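PDB 7BGM: phosphoribosyl-AMP cyclohydrolase from Medicago truncatula, which probably catalyses the second and third steps of histidine biosynthesis, hydrolysing phosphoribosyl-ATP to phosphoribosyl-AMP and diphosphate and then opening the adenine ring. Local coordinates for residues W13-I22 against M33-V42; K165-T176 against R185-H196. All coordinates share one frame; numbering follows the deposited sequence.

How the contacts relate
Contact 1 and contact 2 lie on opposite sides of the chain's centre, with their centres about 45 Å apart and their nearest atoms about 24 Å apart. They share no helix or strand. Contact 1 joins two strands and the start of a helix of the cyclohydrolase part. Contact 2 joins two helices of the pyrophosphohydrolase part. Both are mostly buried, and both touch the second subunit. Their chemistry differs. Backbone hydrogen bonds and apolar side chains, from alanines to Trp13 and Phe36, hold residues 13-22 against 33-42. Between 165-176 and 185-196 a zinc ion gathers carboxylates from both helices, and apolar packing lies behind it.

Contact 1: W13-I22 against M33-V42; sequences WDNKGLAVAI and MQGFANREAV
Ala19 and Ala37, and Ala21 and Gly35, are the hydrogen-bonded pairs of an antiparallel beta hairpin, strands 19-25 and 31-37. Each pair makes two backbone bonds. Ala19 N reaches Ala37 O at 2.9 Å and Gly35 N reaches Ala21 O at 2.8 Å. Gly35 O takes a second donor: Gln34 NE2 and Ala21 N approach it from opposite faces of its carbonyl plane. The Gln34 chain bends at chi2 (-97°), which brings NE2 to the carbonyl of the next residue, Gly35. Gln34 OE1 bonds to Ser85 of the second subunit. Met33, on strand 31-37, lies beside Trp62 and Cys104 and binds AMP in a structure of this protein, so the strand lines that nucleotide site. No AMP is bound to this chain.

Apolar contacts line the two faces of the hairpin. The methyls of Ala21 and Ala37 meet on one face, CB to CB 4.1 Å. Tyr88 touches both. Elsewhere Val20 CG2 rests against Phe36 CE2 at 3.7 Å.

Trp13 covers the point where strand 31-37 gives way to helix 39-48. Arg39 CG sits over one ring face, 3.6 Å from Trp13 CZ2. Val42 CG2 meets the ring at its edge. Trp13 NE1 bonds to Leu8 O, and the Arg39 guanidinium pairs with Asp9. An alanine at Trp13 would lose the indole and is likely to open a gap beside Arg39 CG and Val42 CG2, leaving Leu8 O without this donor.

Side-chain bonds to backbone N-H groups hold the turn before strand 19-25 and the helix start after strand 31-37. Asp14 OD1 accepts from Lys16 N in an Asx turn and also from Leu18 N. Asn38 is the N-cap, its OD1 accepting from Ala41 N. One water takes the Arg39 N-H and donates to Gly17 O at 2.6 Å.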
loop_
_atom_site.group_PDB
_atom_site.type_symbol
_atom_site.label_atom_id
_atom_site.label_comp_id
_atom_site.label_asym_id
_atom_site.label_seq_id
_atom_site.Cartn_x
_atom_site.Cartn_y
_atom_site.Cartn_z
ATOM N N TRP A 13 -2.668 -23.986 10.016
ATOM C CA TRP A 13 -2.307 -23.552 11.362
ATOM C C TRP A 13 -0.956 -24.163 11.742
ATOM O O TRP A 13 -0.629 -25.279 11.321
ATOM C CB TRP A 13 -3.388 -23.976 12.387
ATOM C CG TRP A 13 -4.806 -23.613 11.964
ATOM C CD1 TRP A 13 -5.764 -24.474 11.422
ATOM C CD2 TRP A 13 -5.408 -22.309 11.986
ATOM N NE1 TRP A 13 -6.920 -23.772 11.110
ATOM C CE2 TRP A 13 -6.727 -22.448 11.448
ATOM C CE3 TRP A 13 -4.979 -21.035 12.426
ATOM C CZ2 TRP A 13 -7.606 -21.370 11.328
ATOM C CZ3 TRP A 13 -5.862 -19.938 12.280
ATOM C CH2 TRP A 13 -7.171 -20.127 11.747
ATOM N N ASP A 14 -0.172 -23.426 12.534
ATOM C CA ASP A 14 1.107 -23.940 13.019
ATOM C C ASP A 14 0.854 -24.861 14.217
ATOM O O ASP A 14 -0.290 -25.168 14.564
ATOM C CB ASP A 14 2.080 -22.790 13.313
ATOM C CG ASP A 14 1.690 -21.932 14.533
ATOM O OD1 ASP A 14 0.833 -22.337 15.343
ATOM O OD2 ASP A 14 2.269 -20.822 14.687
ATOM N N ASN A 15 1.914 -25.323 14.882
ATOM C CA ASN A 15 1.685 -26.323 15.925
ATOM C C ASN A 15 1.237 -25.713 17.254
ATOM O O ASN A 15 1.139 -26.441 18.248
ATOM C CB ASN A 15 2.926 -27.199 16.119
ATOM C CG ASN A 15 4.152 -26.412 16.475
ATOM O OD1 ASN A 15 4.074 -25.238 16.835
ATOM N ND2 ASN A 15 5.307 -27.063 16.394
ATOM N N LYS A 16 0.964 -24.407 17.287
ATOM C CA LYS A 16 0.254 -23.764 18.384
ATOM C C LYS A 16 -1.147 -23.332 17.976
ATOM O O LYS A 16 -1.815 -22.612 18.732
ATOM C CB LYS A 16 1.047 -22.563 18.903
ATOM C CG LYS A 16 2.313 -22.956 19.626
ATOM C CD LYS A 16 2.002 -23.878 20.794
ATOM C CE LYS A 16 3.272 -24.292 21.531
ATOM N NZ LYS A 16 3.003 -25.322 22.574
ATOM N N GLY A 17 -1.606 -23.756 16.794
ATOM C CA GLY A 17 -2.913 -23.375 16.308
ATOM C C GLY A 17 -3.001 -21.968 15.757
ATOM O O GLY A 17 -4.108 -21.432 15.677
ATOM N N LEU A 18 -1.878 -21.360 15.344
ATOM C CA LEU A 18 -1.854 -19.956 14.925
ATOM C C LEU A 18 -1.488 -19.807 13.452
ATOM O O LEU A 18 -0.803 -20.655 12.858
ATOM C CB LEU A 18 -0.854 -19.127 15.774
ATOM C CG LEU A 18 -1.111 -19.183 17.288
ATOM C CD1 LEU A 18 -0.050 -18.401 18.028
ATOM C CD2 LEU A 18 -2.474 -18.617 17.536
ATOM N N ALA A 19 -1.991 -18.728 12.861
ATOM C CA ALA A 19 -1.516 -18.214 11.584
ATOM C C ALA A 19 -1.103 -16.750 11.767
ATOM O O ALA A 19 -1.545 -16.076 12.694
ATOM C CB ALA A 19 -2.598 -18.332 10.517
ATOM N N VAL A 20 -0.262 -16.245 10.869
ATOM C CA VAL A 20 0.120 -14.827 10.901
ATOM C C VAL A 20 -1.045 -14.020 10.348
ATOM O O VAL A 20 -1.633 -14.404 9.333
ATOM C CB VAL A 20 1.386 -14.587 10.061
ATOM C CG1 VAL A 20 1.627 -13.083 9.817
ATOM C CG2 VAL A 20 2.596 -15.221 10.731
ATOM N N ALA A 21 -1.406 -12.934 11.027
ATOM C CA ALA A 21 -2.446 -12.034 10.529
ATOM C C ALA A 21 -1.900 -10.624 10.396
ATOM O O ALA A 21 -1.414 -10.033 11.371
ATOM C CB ALA A 21 -3.690 -12.018 11.436
ATOM N N ILE A 22 -2.081 -10.052 9.204
ATOM C CA ILE A 22 -1.534 -8.743 8.871
ATOM C C ILE A 22 -2.688 -7.814 8.588
ATOM O O ILE A 22 -3.542 -8.133 7.748
ATOM C CB ILE A 22 -0.603 -8.807 7.662
ATOM C CG1 ILE A 22 0.477 -9.841 7.878
ATOM C CG2 ILE A 22 -0.056 -7.409 7.339
ATOM C CD1 ILE A 22 1.208 -10.173 6.605
ATOM N N MET A 33 -0.407 -3.224 11.250
ATOM C CA MET A 33 0.136 -4.020 12.368
ATOM C C MET A 33 0.147 -5.471 11.907
ATOM O O MET A 33 -0.547 -5.845 10.950
ATOM C CB MET A 33 -0.702 -3.892 13.671
ATOM C CG MET A 33 -2.127 -4.408 13.482
ATOM S SD MET A 33 -3.097 -4.452 15.006
ATOM C CE MET A 33 -2.349 -5.841 15.865
ATOM N N GLN A 34 0.897 -6.301 12.635
ATOM C CA GLN A 34 0.895 -7.720 12.353
ATOM C C GLN A 34 0.867 -8.453 13.684
ATOM O O GLN A 34 1.566 -8.052 14.630
ATOM C CB GLN A 34 2.123 -8.133 11.517
ATOM C CG GLN A 34 2.281 -9.672 11.338
ATOM C CD GLN A 34 3.259 -10.285 12.364
ATOM O OE1 GLN A 34 4.429 -9.898 12.435
ATOM N NE2 GLN A 34 2.777 -11.246 13.143
ATOM N N GLY A 35 -0.030 -9.453 13.768
ATOM C CA GLY A 35 -0.086 -10.327 14.910
ATOM C C GLY A 35 -0.327 -11.764 14.520
ATOM O O GLY A 35 0.092 -12.195 13.443
ATOM N N PHE A 36 -0.996 -12.515 15.386
ATOM C CA PHE A 36 -1.300 -13.915 15.145
ATOM C C PHE A 36 -2.797 -14.110 15.356
ATOM O O PHE A 36 -3.462 -13.316 16.042
ATOM C CB PHE A 36 -0.435 -14.850 16.063
ATOM C CG PHE A 36 0.998 -14.836 15.683
ATOM C CD1 PHE A 36 1.848 -13.830 16.152
ATOM C CD2 PHE A 36 1.500 -15.785 14.801
ATOM C CE1 PHE A 36 3.175 -13.769 15.743
ATOM C CE2 PHE A 36 2.833 -15.750 14.405
ATOM C CZ PHE A 36 3.666 -14.732 14.860
ATOM N N ALA A 37 -3.350 -15.137 14.727
ATOM C CA ALA A 37 -4.758 -15.428 14.871
ATOM C C ALA A 37 -4.928 -16.933 15.010
ATOM O O ALA A 37 -4.222 -17.693 14.343
ATOM C CB ALA A 37 -5.545 -14.896 13.669
ATOM N N ASN A 38 -5.836 -17.367 15.891
ATOM C CA ASN A 38 -6.259 -18.754 15.917
ATOM C C ASN A 38 -7.628 -18.872 15.236
ATOM O O ASN A 38 -8.141 -17.906 14.643
ATOM C CB ASN A 38 -6.279 -19.299 17.353
ATOM C CG ASN A 38 -7.229 -18.528 18.262
ATOM O OD1 ASN A 38 -7.869 -17.564 17.829
ATOM N ND2 ASN A 38 -7.301 -18.931 19.533
ATOM N N ARG A 39 -8.231 -20.063 15.302
ATOM C CA ARG A 39 -9.514 -20.265 14.634
ATOM C C ARG A 39 -10.526 -19.231 15.107
ATOM O O ARG A 39 -11.176 -18.544 14.300
ATOM C CB ARG A 39 -10.041 -21.671 14.910
ATOM C CG ARG A 39 -9.447 -22.760 14.059
ATOM C CD ARG A 39 -10.069 -24.095 14.477
ATOM N NE ARG A 39 -11.416 -24.235 13.929
ATOM C CZ ARG A 39 -11.680 -24.877 12.795
ATOM N NH1 ARG A 39 -10.685 -25.437 12.122
ATOM N NH2 ARG A 39 -12.925 -24.961 12.334
ATOM N N GLU A 40 -10.661 -19.108 16.426
ATOM C CA GLU A 40 -11.641 -18.185 16.980
ATOM C C GLU A 40 -11.374 -16.743 16.560
ATOM O O GLU A 40 -12.321 -16.011 16.261
ATOM C CB GLU A 40 -11.690 -18.298 18.493
ATOM C CG GLU A 40 -12.727 -17.351 19.077
ATOM C CD GLU A 40 -13.038 -17.575 20.561
ATOM O OE1 GLU A 40 -12.314 -18.329 21.261
ATOM O OE2 GLU A 40 -14.041 -16.985 21.020
ATOM N N ALA A 41 -10.109 -16.314 16.515
ATOM C CA ALA A 41 -9.826 -14.930 16.119
ATOM C C ALA A 41 -10.263 -14.660 14.684
ATOM O O ALA A 41 -10.787 -13.571 14.385
ATOM C CB ALA A 41 -8.341 -14.581 16.284
ATOM N N VAL A 42 -10.034 -15.616 13.768
ATOM C CA VAL A 42 -10.435 -15.387 12.387
ATOM C C VAL A 42 -11.952 -15.397 12.281
ATOM O O VAL A 42 -12.555 -14.539 11.611
ATOM C CB VAL A 42 -9.794 -16.441 11.464
ATOM C CG1 VAL A 42 -10.303 -16.261 10.016
ATOM C CG2 VAL A 42 -8.261 -16.335 11.535
HETATM O O HOH W 1 -6.547 -22.357 15.992
#

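Contact 2: K165-T176 against R185-H196; sequences KIREEANELCET and RTASEMADVLYH. With ZN (zinc ion), chain E.
Leu173 fits as a knob among Thr186, Glu189, Met190 and Val193, in the tightly packed part of the contact. With CG anti to the backbone N (chi1 -179°), the branch reaches over to the other helix, CD2 3.9 Å from Met190 SD. Val193 CG2 presses on Glu169 O at 3.5 Å. Ile166 CG1 slides past His196 CB. Toward the far end, Thr186 OG1 donates to Thr176 OG1 at 2.9 Å, and Thr176 OG1 in turn donates to Leu173 O.

The two helices run nearly antiparallel, at 160°, with axes 8.6 Å apart. They belong to the all-alpha MazG-type pyrophosphohydrolase family, whose acidic helix faces bind metal. Glu169 and Glu189 are buried, each a knob in a hole of the other helix. Glu169 OE1, Glu189 OE1 and Asp192 OD2 each bind the zinc ion at 2.0 Å, and a water is the fourth ligand. The Glu169 and Glu189 carboxylates are nearly coplanar, 14° apart.

The looser side holds Lys165, Glu172 and Arg185, all partly exposed, and Glu168, whose exposed side chain does not touch the other helix. Lys165 NZ bonds to Glu169 OE2 at 3.1 Å, from above the carboxylate plane. Arg185 NH1 takes the anti lone pair of Glu189 OE2, at 2.7 Å. Arg218 of the second subunit pairs with Asp192 OD1. Glu172 is a metal ligand in other structures of this protein. Here Glu172 OE1 lies 4.0 Å from Arg185 NH2.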
loop_
_atom_site.group_PDB
_atom_site.type_symbol
_atom_site.label_atom_id
_atom_site.label_comp_id
_atom_site.label_asym_id
_atom_site.label_seq_id
_atom_site.Cartn_x
_atom_site.Cartn_y
_atom_site.Cartn_z
ATOM N N LYS A 165 0.032 25.702 -13.487
ATOM C CA LYS A 165 0.726 24.456 -13.802
ATOM C C LYS A 165 -0.233 23.269 -13.861
ATOM O O LYS A 165 -0.084 22.391 -14.714
ATOM C CB LYS A 165 1.832 24.188 -12.771
ATOM C CG LYS A 165 3.051 25.116 -12.887
ATOM C CD LYS A 165 3.793 24.931 -14.207
ATOM C CE LYS A 165 4.181 23.468 -14.453
ATOM N NZ LYS A 165 4.513 23.213 -15.890
ATOM N N ILE A 166 -1.207 23.203 -12.946
ATOM C CA ILE A 166 -2.129 22.066 -12.933
ATOM C C ILE A 166 -2.925 22.029 -14.229
ATOM O O ILE A 166 -3.049 20.981 -14.871
ATOM C CB ILE A 166 -3.056 22.130 -11.704
ATOM C CG1 ILE A 166 -2.290 21.765 -10.422
ATOM C CG2 ILE A 166 -4.253 21.190 -11.882
ATOM C CD1 ILE A 166 -3.065 22.094 -9.162
ATOM N N ARG A 167 -3.465 23.182 -14.640
ATOM C CA ARG A 167 -4.175 23.253 -15.907
ATOM C C ARG A 167 -3.256 22.897 -17.077
ATOM O O ARG A 167 -3.641 22.131 -17.975
ATOM C CB ARG A 167 -4.771 24.657 -16.075
ATOM C CG ARG A 167 -5.961 24.909 -15.154
ATOM C CD ARG A 167 -6.583 26.283 -15.343
ATOM N NE ARG A 167 -7.794 26.437 -14.535
ATOM C CZ ARG A 167 -7.858 27.144 -13.411
ATOM N NH1 ARG A 167 -6.781 27.764 -12.948
ATOM N NH2 ARG A 167 -8.994 27.204 -12.736
ATOM N N GLU A 168 -2.032 23.441 -17.075
ATOM C CA GLU A 168 -1.067 23.155 -18.132
ATOM C C GLU A 168 -0.741 21.670 -18.212
ATOM O O GLU A 168 -0.671 21.098 -19.310
ATOM C CB GLU A 168 0.209 23.958 -17.888
ATOM C CG GLU A 168 1.461 23.380 -18.546
ATOM C CD GLU A 168 2.684 24.279 -18.395
ATOM O OE1 GLU A 168 2.569 25.507 -18.628
ATOM O OE2 GLU A 168 3.764 23.761 -18.048
ATOM N N GLU A 169 -0.521 21.037 -17.052
ATOM C CA GLU A 169 -0.116 19.635 -17.030
ATOM C C GLU A 169 -1.258 18.717 -17.448
ATOM O O GLU A 169 -1.030 17.680 -18.090
ATOM C CB GLU A 169 0.382 19.246 -15.632
ATOM C CG GLU A 169 1.675 19.938 -15.180
ATOM C CD GLU A 169 2.883 19.575 -16.028
ATOM O OE1 GLU A 169 2.752 18.702 -16.917
ATOM O OE2 GLU A 169 3.969 20.160 -15.802
ATOM N N ALA A 170 -2.487 19.052 -17.043
ATOM C CA ALA A 170 -3.635 18.250 -17.444
ATOM C C ALA A 170 -3.774 18.245 -18.959
ATOM O O ALA A 170 -4.083 17.213 -19.568
ATOM C CB ALA A 170 -4.910 18.787 -16.794
ATOM N N ASN A 171 -3.540 19.399 -19.585
ATOM C CA ASN A 171 -3.562 19.463 -21.041
ATOM C C ASN A 171 -2.432 18.643 -21.660
ATOM O O ASN A 171 -2.630 18.003 -22.702
ATOM C CB ASN A 171 -3.477 20.915 -21.493
ATOM C CG ASN A 171 -3.565 21.056 -22.991
ATOM O OD1 ASN A 171 -4.598 20.748 -23.593
ATOM N ND2 ASN A 171 -2.481 21.522 -23.607
ATOM N N GLU A 172 -1.231 18.688 -21.060
ATOM C CA GLU A 172 -0.117 17.856 -21.532
ATOM C C GLU A 172 -0.480 16.378 -21.500
ATOM O O GLU A 172 -0.160 15.627 -22.430
ATOM C CB GLU A 172 1.139 18.086 -20.684
ATOM C CG GLU A 172 1.821 19.421 -20.874
ATOM C CD GLU A 172 2.219 19.674 -22.316
ATOM O OE1 GLU A 172 2.845 18.788 -22.941
ATOM O OE2 GLU A 172 1.888 20.758 -22.819
ATOM N N LEU A 173 -1.114 15.935 -20.415
ATOM C CA LEU A 173 -1.523 14.539 -20.320
ATOM C C LEU A 173 -2.506 14.183 -21.425
ATOM O O LEU A 173 -2.388 13.125 -22.065
ATOM C CB LEU A 173 -2.142 14.274 -18.953
ATOM C CG LEU A 173 -2.598 12.839 -18.704
ATOM C CD1 LEU A 173 -1.416 11.843 -18.627
ATOM C CD2 LEU A 173 -3.433 12.810 -17.430
ATOM N N CYS A 174 -3.477 15.067 -21.675
ATOM C CA CYS A 174 -4.429 14.823 -22.757
ATOM C C CYS A 174 -3.723 14.746 -24.107
ATOM O O CYS A 174 -4.086 13.916 -24.953
ATOM C CB CYS A 174 -5.494 15.919 -22.773
ATOM S SG CYS A 174 -6.646 15.920 -21.365
ATOM N N GLU A 175 -2.719 15.619 -24.331
ATOM C CA GLU A 175 -1.993 15.622 -25.602
ATOM C C GLU A 175 -1.341 14.272 -25.876
ATOM O O GLU A 175 -1.218 13.881 -27.042
ATOM C CB GLU A 175 -0.906 16.713 -25.637
ATOM C CG GLU A 175 -1.347 18.178 -25.656
ATOM C CD GLU A 175 -0.149 19.154 -25.782
ATOM O OE1 GLU A 175 0.998 18.705 -26.029
ATOM O OE2 GLU A 175 -0.349 20.374 -25.629
ATOM N N THR A 176 -0.904 13.547 -24.828
ATOM C CA THR A 176 -0.229 12.268 -25.069
ATOM C C THR A 176 -1.173 11.249 -25.700
ATOM O O THR A 176 -0.720 10.332 -26.400
ATOM C CB THR A 176 0.380 11.682 -23.780
ATOM O OG1 THR A 176 -0.653 11.240 -22.879
ATOM C CG2 THR A 176 1.315 12.683 -23.086
ATOM N N ARG A 185 5.769 8.863 -22.390
ATOM C CA ARG A 185 5.330 10.247 -22.256
ATOM C C ARG A 185 4.095 10.350 -21.374
ATOM O O ARG A 185 4.013 11.235 -20.512
ATOM C CB ARG A 185 5.053 10.840 -23.634
ATOM C CG ARG A 185 6.299 11.094 -24.429
ATOM C CD ARG A 185 6.964 12.379 -23.960
ATOM N NE ARG A 185 6.148 13.560 -24.265
ATOM C CZ ARG A 185 5.592 14.354 -23.350
ATOM N NH1 ARG A 185 5.769 14.108 -22.055
ATOM N NH2 ARG A 185 4.870 15.404 -23.732
ATOM N N THR A 186 3.131 9.450 -21.574
ATOM C CA THR A 186 1.923 9.452 -20.751
ATOM C C THR A 186 2.260 9.275 -19.271
ATOM O O THR A 186 1.725 9.986 -18.409
ATOM C CB THR A 186 0.964 8.354 -21.229
ATOM O OG1 THR A 186 0.503 8.643 -22.568
ATOM C CG2 THR A 186 -0.230 8.258 -20.300
ATOM N N ALA A 187 3.147 8.329 -18.950
ATOM C CA ALA A 187 3.520 8.132 -17.548
ATOM C C ALA A 187 4.195 9.376 -16.985
ATOM O O ALA A 187 3.942 9.783 -15.843
ATOM C CB ALA A 187 4.447 6.922 -17.421
ATOM N N SER A 188 5.078 9.977 -17.770
ATOM C CA SER A 188 5.786 11.155 -17.306
ATOM C C SER A 188 4.829 12.322 -17.081
ATOM O O SER A 188 4.956 13.056 -16.094
ATOM C CB SER A 188 6.869 11.522 -18.313
ATOM O OG SER A 188 7.568 12.644 -17.857
ATOM N N GLU A 189 3.859 12.504 -17.979
ATOM C CA GLU A 189 2.903 13.598 -17.799
ATOM C C GLU A 189 1.948 13.325 -16.640
ATOM O O GLU A 189 1.559 14.256 -15.919
ATOM C CB GLU A 189 2.134 13.841 -19.089
ATOM C CG GLU A 189 3.040 14.435 -20.175
ATOM C CD GLU A 189 3.814 15.661 -19.682
ATOM O OE1 GLU A 189 3.255 16.455 -18.909
ATOM O OE2 GLU A 189 4.988 15.842 -20.070
ATOM N N MET A 190 1.538 12.066 -16.448
ATOM C CA MET A 190 0.723 11.745 -15.277
ATOM C C MET A 190 1.473 12.040 -13.987
ATOM O O MET A 190 0.872 12.485 -12.999
ATOM C CB MET A 190 0.298 10.276 -15.297
ATOM C CG MET A 190 -0.652 9.895 -14.161
ATOM S SD MET A 190 -2.281 10.665 -14.354
ATOM C CE MET A 190 -3.035 10.085 -12.832
ATOM N N ALA A 191 2.783 11.794 -13.968
ATOM C CA ALA A 191 3.546 12.121 -12.772
ATOM C C ALA A 191 3.570 13.627 -12.534
ATOM O O ALA A 191 3.497 14.074 -11.381
ATOM C CB ALA A 191 4.967 11.556 -12.862
ATOM N N ASP A 192 3.618 14.425 -13.615
ATOM C CA ASP A 192 3.546 15.883 -13.492
ATOM C C ASP A 192 2.200 16.318 -12.929
ATOM O O ASP A 192 2.127 17.200 -12.062
ATOM C CB ASP A 192 3.745 16.557 -14.850
ATOM C CG ASP A 192 5.157 16.438 -15.405
ATOM O OD1 ASP A 192 6.047 15.897 -14.721
ATOM O OD2 ASP A 192 5.364 16.902 -16.562
ATOM N N VAL A 193 1.116 15.734 -13.446
ATOM C CA VAL A 193 -0.219 16.051 -12.946
ATOM C C VAL A 193 -0.311 15.716 -11.467
ATOM O O VAL A 193 -0.763 16.531 -10.653
ATOM C CB VAL A 193 -1.295 15.303 -13.759
ATOM C CG1 VAL A 193 -2.674 15.463 -13.114
ATOM C CG2 VAL A 193 -1.318 15.809 -15.193
ATOM N N LEU A 194 0.106 14.503 -11.101
ATOM C CA LEU A 194 -0.002 14.069 -9.712
ATOM C C LEU A 194 0.765 14.999 -8.788
ATOM O O LEU A 194 0.246 15.425 -7.746
ATOM C CB LEU A 194 0.510 12.637 -9.559
ATOM C CG LEU A 194 -0.510 11.536 -9.709
ATOM C CD1 LEU A 194 0.207 10.253 -9.418
ATOM C CD2 LEU A 194 -1.645 11.768 -8.713
ATOM N N TYR A 195 2.017 15.303 -9.133
ATOM C CA TYR A 195 2.835 16.127 -8.251
ATOM C C TYR A 195 2.175 17.483 -8.004
ATOM O O TYR A 195 1.993 17.897 -6.854
ATOM C CB TYR A 195 4.231 16.293 -8.846
ATOM C CG TYR A 195 5.032 17.404 -8.234
ATOM C CD1 TYR A 195 5.615 17.250 -6.980
ATOM C CD2 TYR A 195 5.217 18.611 -8.904
ATOM C CE1 TYR A 195 6.362 18.278 -6.412
ATOM C CE2 TYR A 195 5.959 19.637 -8.337
ATOM C CZ TYR A 195 6.528 19.458 -7.093
ATOM O OH TYR A 195 7.268 20.475 -6.528
ATOM N N HIS A 196 1.781 18.181 -9.073
ATOM C CA HIS A 196 1.207 19.513 -8.889
ATOM C C HIS A 196 -0.144 19.442 -8.180
ATOM O O HIS A 196 -0.440 20.271 -7.304
ATOM C CB HIS A 196 1.106 20.223 -10.238
ATOM C CG HIS A 196 2.439 20.611 -10.798
ATOM N ND1 HIS A 196 3.160 19.798 -11.645
ATOM C CD2 HIS A 196 3.192 21.723 -10.609
ATOM C CE1 HIS A 196 4.296 20.398 -11.963
ATOM N NE2 HIS A 196 4.336 21.570 -11.351
HETATM ZN ZN ZN E . 4.276 17.860 -17.945
HETATM O O HOH W 2 5.296 19.136 -19.249
#